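Local coordinates for 2-keto-3-deoxygluconate kinase (Thermotoga maritima, PDB 2AFB), which probably transfers the gamma-phosphate of ATP to 2-keto-3-deoxygluconate, as a sugar kinase of the pfkB family in the ribokinase clan, at residues A[42-52]-A[75-85]; A[62-70]-A[121-132]. All blocks are in the same frame, centred on the assembly; numbering follows the deposited sequence.

Overall arrangement
Strand 60-67 of the large nine-stranded mixed sheet of this ribokinase-clan chain lies between the two contacts, whose centres are about 15 Å apart. Along the chain their segments alternate: strand 38-44 and helix 46-56 lead into strand 60-67, which is followed by helix 71-82, and segment 121-132 comes later. Contact 1 links the edge of the small four-stranded sheet and helix 46-56 to helix 71-82; contact 2 covers strand 60-67 with segment 121-132. Phe63 of that strand touches Ala48, Leu80 and Val85 of contact 1, whereas Val64 and Lys66 meet segment 121-132, so neighbouring residues of one strand serve the two contacts.

Contact 1 (A[42-52]-A[75-85]); sequences TYGGAEANVAA and AAAGHLRKFGV. With NI (nickel (II) ion), chain C.
With CG anti to the carbonyl carbon (chi1 -63°), Tyr43 lays its ring over the backbone of helix 71-82, while CG of His79, anti to the backbone N, turns the imidazole to face Tyr43 N, which lies over one face of it, offset toward the rim. The meeting joins the edge strand of the small four-stranded sheet, and the helix after it, to a helix flanking the large sheet of the ribokinase-type fold; the short axes of strand 42-44 and helix 75-82 cross at 79°. Ala76 N sits over the centre of the tyrosine ring, Ala76 CB lies 3.6 Å from Tyr43 CD2, and Ala75 CB packs against CZ and OH at the far end. The rings of Tyr43 and His79 meet obliquely, their planes at 52°. Phe83 CD1 lies over the opposite face of the imidazole; Phe329 also stacks on His79. Farther along, the small side chains of helix 46-56 admit close neighbours: Ala48 CB touches Leu80 CD2 at 4.2 Å, and Val85 CG2 lies 3.6 Å from Ala52 CA. Gly84, with positive phi, closes helix 71-82 in a Schellman motif and turns the chain so that Val85 can reach Ala51 and Ala52. On the third subunit, Phe34 meets Phe83 edge-to-face. Both imidazole nitrogens are engaged, which would fix the turn of the ring. His79 NE2 donates to water 1 at 3.1 Å. That water is also bonded to Thr42 OG1, and waters 2 and 3 are further ligands of the nickel ion, which His79 ND1 binds at 2.1 Å.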
loop_
_atom_site.group_PDB
_atom_site.type_symbol
_atom_site.label_atom_id
_atom_site.label_comp_id
_atom_site.label_asym_id
_atom_site.label_seq_id
_atom_site.Cartn_x
_atom_site.Cartn_y
_atom_site.Cartn_z
ATOM N N THR A 42 -0.298 0.706 15.198
ATOM C CA THR A 42 -0.544 1.830 16.076
ATOM C C THR A 42 -0.292 1.423 17.516
ATOM O O THR A 42 0.095 0.283 17.802
ATOM C CB THR A 42 -1.946 2.481 15.871
ATOM O OG1 THR A 42 -1.938 3.789 16.479
ATOM C CG2 THR A 42 -3.088 1.617 16.461
ATOM N N TYR A 43 -0.439 2.359 18.443
ATOM C CA TYR A 43 -0.153 2.068 19.834
ATOM C C TYR A 43 -1.346 2.548 20.645
ATOM O O TYR A 43 -1.824 3.653 20.435
ATOM C CB TYR A 43 1.187 2.719 20.272
ATOM C CG TYR A 43 2.359 2.147 19.505
ATOM C CD1 TYR A 43 2.738 2.678 18.291
ATOM C CD2 TYR A 43 3.079 1.052 19.994
ATOM C CE1 TYR A 43 3.765 2.107 17.560
ATOM C CE2 TYR A 43 4.100 0.504 19.295
ATOM C CZ TYR A 43 4.431 1.009 18.068
ATOM O OH TYR A 43 5.471 0.443 17.371
ATOM N N GLY A 44 -1.841 1.735 21.569
ATOM C CA GLY A 44 -2.875 2.239 22.478
ATOM C C GLY A 44 -3.157 1.416 23.695
ATOM O O GLY A 44 -2.528 0.401 23.910
ATOM N N GLY A 45 -4.166 1.821 24.444
ATOM C CA GLY A 45 -4.513 1.183 25.738
ATOM C C GLY A 45 -5.461 2.129 26.452
ATOM O O GLY A 45 -5.362 3.327 26.268
ATOM N N ALA A 46 -6.346 1.599 27.296
ATOM C CA ALA A 46 -7.477 2.363 27.891
ATOM C C ALA A 46 -7.048 3.723 28.486
ATOM O O ALA A 46 -7.507 4.795 28.044
ATOM C CB ALA A 46 -8.171 1.510 28.968
ATOM N N GLU A 47 -6.122 3.667 29.435
ATOM C CA GLU A 47 -5.627 4.878 30.093
ATOM C C GLU A 47 -4.701 5.719 29.220
ATOM O O GLU A 47 -4.735 6.955 29.302
ATOM C CB GLU A 47 -5.003 4.570 31.462
ATOM C CG GLU A 47 -5.899 3.696 32.384
ATOM C CD GLU A 47 -5.635 2.185 32.243
ATOM O OE1 GLU A 47 -4.984 1.733 31.245
ATOM O OE2 GLU A 47 -6.083 1.452 33.138
ATOM N N ALA A 48 -3.979 5.101 28.288
ATOM C CA ALA A 48 -3.208 5.885 27.320
ATOM C C ALA A 48 -4.128 6.692 26.423
ATOM O O ALA A 48 -3.841 7.836 26.121
ATOM C CB ALA A 48 -2.228 5.040 26.480
ATOM N N ASN A 49 -5.226 6.086 26.015
ATOM C CA ASN A 49 -6.176 6.717 25.137
ATOM C C ASN A 49 -6.828 7.950 25.821
ATOM O O ASN A 49 -7.065 8.998 25.190
ATOM C CB ASN A 49 -7.248 5.725 24.714
ATOM C CG ASN A 49 -6.710 4.475 23.972
ATOM O OD1 ASN A 49 -5.584 4.432 23.478
ATOM N ND2 ASN A 49 -7.564 3.453 23.890
ATOM N N VAL A 50 -7.050 7.842 27.113
ATOM C CA VAL A 50 -7.593 8.952 27.917
ATOM C C VAL A 50 -6.603 10.103 27.953
ATOM O O VAL A 50 -6.961 11.273 27.740
ATOM C CB VAL A 50 -7.960 8.476 29.346
ATOM C CG1 VAL A 50 -8.408 9.662 30.222
ATOM C CG2 VAL A 50 -9.031 7.435 29.272
ATOM N N ALA A 51 -5.348 9.787 28.201
ATOM C CA ALA A 51 -4.309 10.803 28.219
ATOM C C ALA A 51 -4.244 11.512 26.858
ATOM O O ALA A 51 -4.087 12.734 26.762
ATOM C CB ALA A 51 -2.932 10.159 28.560
ATOM N N ALA A 52 -4.395 10.743 25.783
ATOM C CA ALA A 52 -4.261 11.316 24.453
ATOM C C ALA A 52 -5.417 12.240 24.172
ATOM O O ALA A 52 -5.204 13.253 23.500
ATOM C CB ALA A 52 -4.144 10.229 23.360
ATOM N N ALA A 75 8.817 3.688 19.942
ATOM C CA ALA A 75 7.739 4.067 19.021
ATOM C C ALA A 75 6.465 4.417 19.805
ATOM O O ALA A 75 5.795 5.372 19.507
ATOM C CB ALA A 75 7.481 2.910 18.080
ATOM N N ALA A 76 6.124 3.606 20.803
ATOM C CA ALA A 76 4.941 3.853 21.643
ATOM C C ALA A 76 5.022 5.203 22.334
ATOM O O ALA A 76 4.052 5.992 22.345
ATOM C CB ALA A 76 4.782 2.738 22.665
ATOM N N ALA A 77 6.208 5.487 22.869
ATOM C CA ALA A 77 6.493 6.759 23.517
ATOM C C ALA A 77 6.427 7.921 22.520
ATOM O O ALA A 77 5.941 9.015 22.821
ATOM C CB ALA A 77 7.863 6.706 24.141
ATOM N N GLY A 78 6.935 7.694 21.325
ATOM C CA GLY A 78 6.927 8.746 20.346
ATOM C C GLY A 78 5.512 8.976 19.820
ATOM O O GLY A 78 5.167 10.095 19.544
ATOM N N HIS A 79 4.690 7.931 19.773
ATOM C CA HIS A 79 3.272 8.053 19.393
ATOM C C HIS A 79 2.493 8.867 20.399
ATOM O O HIS A 79 1.690 9.747 20.024
ATOM C CB HIS A 79 2.686 6.655 19.232
ATOM C CG HIS A 79 1.243 6.601 18.848
ATOM N ND1 HIS A 79 0.781 6.911 17.590
ATOM C CD2 HIS A 79 0.162 6.188 19.544
ATOM C CE1 HIS A 79 -0.521 6.730 17.527
ATOM N NE2 HIS A 79 -0.923 6.281 18.702
ATOM N N LEU A 80 2.763 8.609 21.687
ATOM C CA LEU A 80 2.170 9.404 22.751
ATOM C C LEU A 80 2.571 10.881 22.626
ATOM O O LEU A 80 1.739 11.786 22.731
ATOM C CB LEU A 80 2.600 8.855 24.111
ATOM C CG LEU A 80 1.845 7.599 24.517
ATOM C CD1 LEU A 80 2.661 6.845 25.437
ATOM C CD2 LEU A 80 0.473 7.960 25.098
ATOM N N ARG A 81 3.851 11.129 22.432
ATOM C CA ARG A 81 4.301 12.524 22.302
ATOM C C ARG A 81 3.706 13.251 21.076
ATOM O O ARG A 81 3.396 14.428 21.139
ATOM C CB ARG A 81 5.834 12.626 22.268
ATOM C CG ARG A 81 6.508 12.484 23.617
ATOM C CD ARG A 81 7.969 12.811 23.495
ATOM N NE ARG A 81 8.632 11.919 22.531
ATOM C CZ ARG A 81 9.240 10.765 22.808
ATOM N NH1 ARG A 81 9.295 10.268 24.038
ATOM N NH2 ARG A 81 9.800 10.095 21.833
ATOM N N LYS A 82 3.587 12.552 19.959
ATOM C CA LYS A 82 3.043 13.135 18.772
ATOM C C LYS A 82 1.637 13.739 19.070
ATOM O O LYS A 82 1.291 14.799 18.585
ATOM C CB LYS A 82 2.937 12.044 17.681
ATOM C CG LYS A 82 2.085 12.486 16.540
ATOM C CD LYS A 82 1.851 11.399 15.519
ATOM C CE LYS A 82 1.092 11.973 14.305
ATOM N NZ LYS A 82 0.972 11.032 13.147
ATOM N N PHE A 83 0.842 13.022 19.847
ATOM C CA PHE A 83 -0.472 13.479 20.231
ATOM C C PHE A 83 -0.468 14.463 21.393
ATOM O O PHE A 83 -1.516 14.888 21.823
ATOM C CB PHE A 83 -1.376 12.306 20.563
ATOM C CG PHE A 83 -1.907 11.599 19.370
ATOM C CD1 PHE A 83 -1.077 10.807 18.591
ATOM C CD2 PHE A 83 -3.270 11.702 19.019
ATOM C CE1 PHE A 83 -1.563 10.155 17.478
ATOM C CE2 PHE A 83 -3.764 11.028 17.906
ATOM C CZ PHE A 83 -2.928 10.240 17.147
ATOM N N GLY A 84 0.699 14.819 21.898
ATOM C CA GLY A 84 0.815 15.868 22.918
ATOM C C GLY A 84 0.937 15.336 24.331
ATOM O O GLY A 84 1.008 16.132 25.264
ATOM N N VAL A 85 0.953 14.000 24.504
ATOM C CA VAL A 85 1.025 13.418 25.829
ATOM C C VAL A 85 2.460 13.538 26.300
ATOM O O VAL A 85 3.371 13.317 25.528
ATOM C CB VAL A 85 0.579 11.940 25.841
ATOM C CG1 VAL A 85 0.786 11.317 27.220
ATOM C CG2 VAL A 85 -0.825 11.841 25.444
HETATM NI NI NI C . 1.804 6.931 15.734
HETATM O O HOH W 1 -3.702 4.916 18.429
HETATM O O HOH W 2 3.703 8.120 15.823
HETATM O O HOH W 3 2.271 4.712 15.181
#

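Contact 2 (A[62-70]-A[121-132]); sequences YFVTKLPNN and AISEAKREDFDW
Val64 CG1 lies against Phe130, 3.6 Å from Phe130 CD1, and also meets Trp132 CH2, making the apolar centre where segment 121-132, mostly loop, covers strand 60-67 of the large sheet in the ribokinase-type fold. Phe18 of the adjoining strand 14-18 meets both aromatic rings edge-to-face. The Phe130 ring presents its edge to the strand backbone, with CE1 3.4 Å from Thr65 O. Beside it, Ile122 CD1 packs on Thr65 OG1, which is hydrogen-bonded to Gly19 O, and Ala121 CB rests against Pro68 CD. Toward the polar edge, Lys66, with CG anti to the backbone N (chi1 -165°) and the chain extended beyond it, passes Ala121 O and Ala125 CB, and Lys66 NZ forms a salt bridge with Asp129 OD2 at 3.0 Å. Lys126 N reaches Asp129 OD2 from the opposite face of the carboxylate, at 2.9 Å and nearly straight (176°). With an alanine at Asp129, the Lys66 ammonium would probably lose its countercharge and the Lys126 amide its acceptor. Water 4 links Lys66 NZ to Ala121 O, while Lys66 O reaches Ile122 N through water 5. The charge pair would thus hold the lysine's end against the turn around Lys126.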
loop_
_atom_site.group_PDB
_atom_site.type_symbol
_atom_site.label_atom_id
_atom_site.label_comp_id
_atom_site.label_asym_id
_atom_site.label_seq_id
_atom_site.Cartn_x
_atom_site.Cartn_y
_atom_site.Cartn_z
ATOM N N TYR A 62 -0.127 13.548 31.380
ATOM C CA TYR A 62 1.033 12.646 31.503
ATOM C C TYR A 62 0.502 11.239 31.572
ATOM O O TYR A 62 -0.463 10.973 32.284
ATOM C CB TYR A 62 1.832 12.907 32.764
ATOM C CG TYR A 62 2.435 14.268 32.859
ATOM C CD1 TYR A 62 1.656 15.378 33.123
ATOM C CD2 TYR A 62 3.818 14.447 32.731
ATOM C CE1 TYR A 62 2.234 16.656 33.215
ATOM C CE2 TYR A 62 4.400 15.711 32.844
ATOM C CZ TYR A 62 3.593 16.805 33.085
ATOM O OH TYR A 62 4.160 18.060 33.197
ATOM N N PHE A 63 1.145 10.337 30.851
ATOM C CA PHE A 63 0.796 8.935 30.943
ATOM C C PHE A 63 1.922 8.221 31.674
ATOM O O PHE A 63 3.094 8.348 31.321
ATOM C CB PHE A 63 0.628 8.332 29.555
ATOM C CG PHE A 63 0.309 6.870 29.559
ATOM C CD1 PHE A 63 -0.810 6.416 30.198
ATOM C CD2 PHE A 63 1.104 5.951 28.861
ATOM C CE1 PHE A 63 -1.140 5.081 30.202
ATOM C CE2 PHE A 63 0.778 4.628 28.843
ATOM C CZ PHE A 63 -0.369 4.182 29.514
ATOM N N VAL A 64 1.543 7.456 32.688
ATOM C CA VAL A 64 2.498 6.740 33.495
ATOM C C VAL A 64 2.433 5.254 33.137
ATOM O O VAL A 64 1.375 4.659 33.177
ATOM C CB VAL A 64 2.186 6.919 34.972
ATOM C CG1 VAL A 64 3.229 6.165 35.835
ATOM C CG2 VAL A 64 2.120 8.385 35.290
ATOM N N THR A 65 3.578 4.676 32.812
ATOM C CA THR A 65 3.667 3.272 32.452
ATOM C C THR A 65 5.144 2.842 32.490
ATOM O O THR A 65 6.009 3.596 32.939
ATOM C CB THR A 65 3.018 2.965 31.068
ATOM O OG1 THR A 65 2.744 1.570 30.986
ATOM C CG2 THR A 65 3.901 3.361 29.872
ATOM N N LYS A 66 5.392 1.600 32.081
ATOM C CA LYS A 66 6.729 1.066 31.867
ATOM C C LYS A 66 6.748 0.493 30.454
ATOM O O LYS A 66 5.787 -0.173 30.015
ATOM C CB LYS A 66 7.087 -0.024 32.936
ATOM C CG LYS A 66 8.546 -0.344 32.983
ATOM C CD LYS A 66 8.873 -1.403 33.978
ATOM C CE LYS A 66 10.396 -1.464 34.281
ATOM N NZ LYS A 66 10.705 -2.540 35.321
ATOM N N LEU A 67 7.814 0.818 29.723
ATOM C CA LEU A 67 8.065 0.260 28.409
ATOM C C LEU A 67 9.477 -0.241 28.316
ATOM O O LEU A 67 10.355 0.304 28.988
ATOM C CB LEU A 67 7.876 1.332 27.332
ATOM C CG LEU A 67 6.428 1.801 27.202
ATOM C CD1 LEU A 67 6.335 3.009 26.338
ATOM C CD2 LEU A 67 5.583 0.669 26.646
ATOM N N PRO A 68 9.717 -1.230 27.436
ATOM C CA PRO A 68 11.066 -1.758 27.298
ATOM C C PRO A 68 11.913 -0.759 26.551
ATOM O O PRO A 68 11.389 -0.028 25.757
ATOM C CB PRO A 68 10.870 -3.002 26.425
ATOM C CG PRO A 68 9.675 -2.678 25.606
ATOM C CD PRO A 68 8.776 -1.905 26.522
ATOM N N ASN A 69 13.203 -0.743 26.806
ATOM C CA ASN A 69 14.139 -0.082 25.912
ATOM C C ASN A 69 14.393 -0.900 24.664
ATOM O O ASN A 69 15.383 -1.604 24.574
ATOM C CB ASN A 69 15.467 0.190 26.617
ATOM C CG ASN A 69 15.352 1.269 27.657
ATOM O OD1 ASN A 69 14.901 2.383 27.359
ATOM N ND2 ASN A 69 15.757 0.957 28.870
ATOM N N ASN A 70 13.467 -0.838 23.716
ATOM C CA ASN A 70 13.674 -1.408 22.423
ATOM C C ASN A 70 12.892 -0.493 21.499
ATOM O O ASN A 70 12.194 0.384 21.973
ATOM C CB ASN A 70 13.299 -2.920 22.412
ATOM C CG ASN A 70 11.767 -3.209 22.484
ATOM O OD1 ASN A 70 10.965 -2.371 22.133
ATOM N ND2 ASN A 70 11.389 -4.442 22.904
ATOM N N ALA A 121 6.632 -5.445 30.026
ATOM C CA ALA A 121 7.410 -4.690 30.984
ATOM C C ALA A 121 6.505 -4.097 32.100
ATOM O O ALA A 121 6.864 -4.098 33.268
ATOM C CB ALA A 121 8.199 -3.585 30.240
ATOM N N ILE A 122 5.333 -3.594 31.744
ATOM C CA ILE A 122 4.445 -3.028 32.766
ATOM C C ILE A 122 3.892 -4.131 33.666
ATOM O O ILE A 122 3.761 -3.923 34.872
ATOM C CB ILE A 122 3.305 -2.135 32.152
ATOM C CG1 ILE A 122 2.379 -1.540 33.219
ATOM C CG2 ILE A 122 2.424 -2.914 31.174
ATOM C CD1 ILE A 122 3.005 -0.475 34.024
ATOM N N SER A 123 3.579 -5.291 33.089
ATOM C CA SER A 123 3.005 -6.405 33.846
ATOM C C SER A 123 3.930 -6.836 34.971
ATOM O O SER A 123 3.451 -7.185 36.020
ATOM C CB SER A 123 2.625 -7.596 32.959
ATOM O OG SER A 123 3.727 -8.379 32.583
ATOM N N GLU A 124 5.231 -6.714 34.737
ATOM C CA GLU A 124 6.289 -7.099 35.648
ATOM C C GLU A 124 6.862 -5.880 36.397
ATOM O O GLU A 124 7.900 -5.980 37.077
ATOM C CB GLU A 124 7.409 -7.776 34.813
ATOM C CG GLU A 124 6.892 -8.984 34.055
ATOM C CD GLU A 124 7.991 -9.827 33.444
ATOM O OE1 GLU A 124 9.091 -9.269 33.208
ATOM O OE2 GLU A 124 7.744 -11.046 33.196
ATOM N N ALA A 125 6.205 -4.727 36.286
ATOM C CA ALA A 125 6.690 -3.537 37.005
ATOM C C ALA A 125 6.633 -3.714 38.550
ATOM O O ALA A 125 5.790 -4.455 39.102
ATOM C CB ALA A 125 5.945 -2.303 36.583
ATOM N N LYS A 126 7.581 -3.039 39.194
ATOM C CA LYS A 126 7.772 -3.058 40.614
ATOM C C LYS A 126 7.307 -1.736 41.214
ATOM O O LYS A 126 7.293 -0.676 40.553
ATOM C CB LYS A 126 9.263 -3.266 40.945
ATOM C CG LYS A 126 9.887 -4.538 40.413
ATOM C CD LYS A 126 9.887 -5.706 41.395
ATOM N N ARG A 127 6.955 -1.779 42.496
ATOM C CA ARG A 127 6.466 -0.582 43.147
ATOM C C ARG A 127 7.489 0.562 43.064
ATOM O O ARG A 127 7.106 1.725 42.912
ATOM C CB ARG A 127 6.047 -0.895 44.578
ATOM C CG ARG A 127 4.762 -1.765 44.662
ATOM C CD ARG A 127 4.540 -2.239 46.095
ATOM N NE ARG A 127 4.100 -1.167 46.992
ATOM C CZ ARG A 127 4.005 -1.283 48.311
ATOM N NH1 ARG A 127 4.369 -2.404 48.937
ATOM N NH2 ARG A 127 3.590 -0.255 49.026
ATOM N N GLU A 128 8.777 0.227 43.099
ATOM C CA GLU A 128 9.849 1.227 43.120
ATOM C C GLU A 128 10.051 1.902 41.779
ATOM O O GLU A 128 10.774 2.902 41.676
ATOM C CB GLU A 128 11.179 0.595 43.569
ATOM N N ASP A 129 9.402 1.371 40.746
ATOM C CA ASP A 129 9.520 1.944 39.395
ATOM C C ASP A 129 8.905 3.317 39.272
ATOM O O ASP A 129 9.226 4.009 38.320
ATOM C CB ASP A 129 8.940 0.981 38.338
ATOM C CG ASP A 129 9.797 -0.296 38.179
ATOM O OD1 ASP A 129 10.972 -0.266 38.542
ATOM O OD2 ASP A 129 9.309 -1.336 37.690
ATOM N N PHE A 130 8.067 3.701 40.248
ATOM C CA PHE A 130 7.219 4.903 40.196
ATOM C C PHE A 130 7.257 5.720 41.483
ATOM O O PHE A 130 7.013 5.185 42.566
ATOM C CB PHE A 130 5.747 4.519 39.937
ATOM C CG PHE A 130 5.571 3.649 38.762
ATOM C CD1 PHE A 130 5.712 4.175 37.462
ATOM C CD2 PHE A 130 5.297 2.296 38.913
ATOM C CE1 PHE A 130 5.574 3.356 36.331
ATOM C CE2 PHE A 130 5.164 1.464 37.789
ATOM C CZ PHE A 130 5.312 2.000 36.484
ATOM N N ASP A 131 7.516 7.019 41.321
ATOM C CA ASP A 131 7.646 7.978 42.402
ATOM C C ASP A 131 6.384 8.802 42.405
ATOM O O ASP A 131 6.284 9.794 41.682
ATOM C CB ASP A 131 8.869 8.871 42.167
ATOM C CG ASP A 131 9.185 9.752 43.352
ATOM O OD1 ASP A 131 8.339 9.868 44.269
ATOM O OD2 ASP A 131 10.296 10.332 43.361
ATOM N N TRP A 132 5.410 8.358 43.193
ATOM C CA TRP A 132 4.064 8.888 43.089
ATOM C C TRP A 132 3.973 10.286 43.622
ATOM O O TRP A 132 3.196 11.090 43.116
ATOM C CB TRP A 132 3.042 7.964 43.759
ATOM C CG TRP A 132 2.852 6.711 42.940
ATOM C CD1 TRP A 132 3.255 5.445 43.266
ATOM C CD2 TRP A 132 2.258 6.617 41.644
ATOM N NE1 TRP A 132 2.932 4.572 42.252
ATOM C CE2 TRP A 132 2.335 5.276 41.242
ATOM C CE3 TRP A 132 1.661 7.549 40.774
ATOM C CZ2 TRP A 132 1.798 4.828 40.037
ATOM C CZ3 TRP A 132 1.157 7.108 39.579
ATOM C CH2 TRP A 132 1.222 5.760 39.218
HETATM O O HOH W 4 9.436 -4.617 34.022
HETATM O O HOH W 5 5.116 -2.720 28.882
#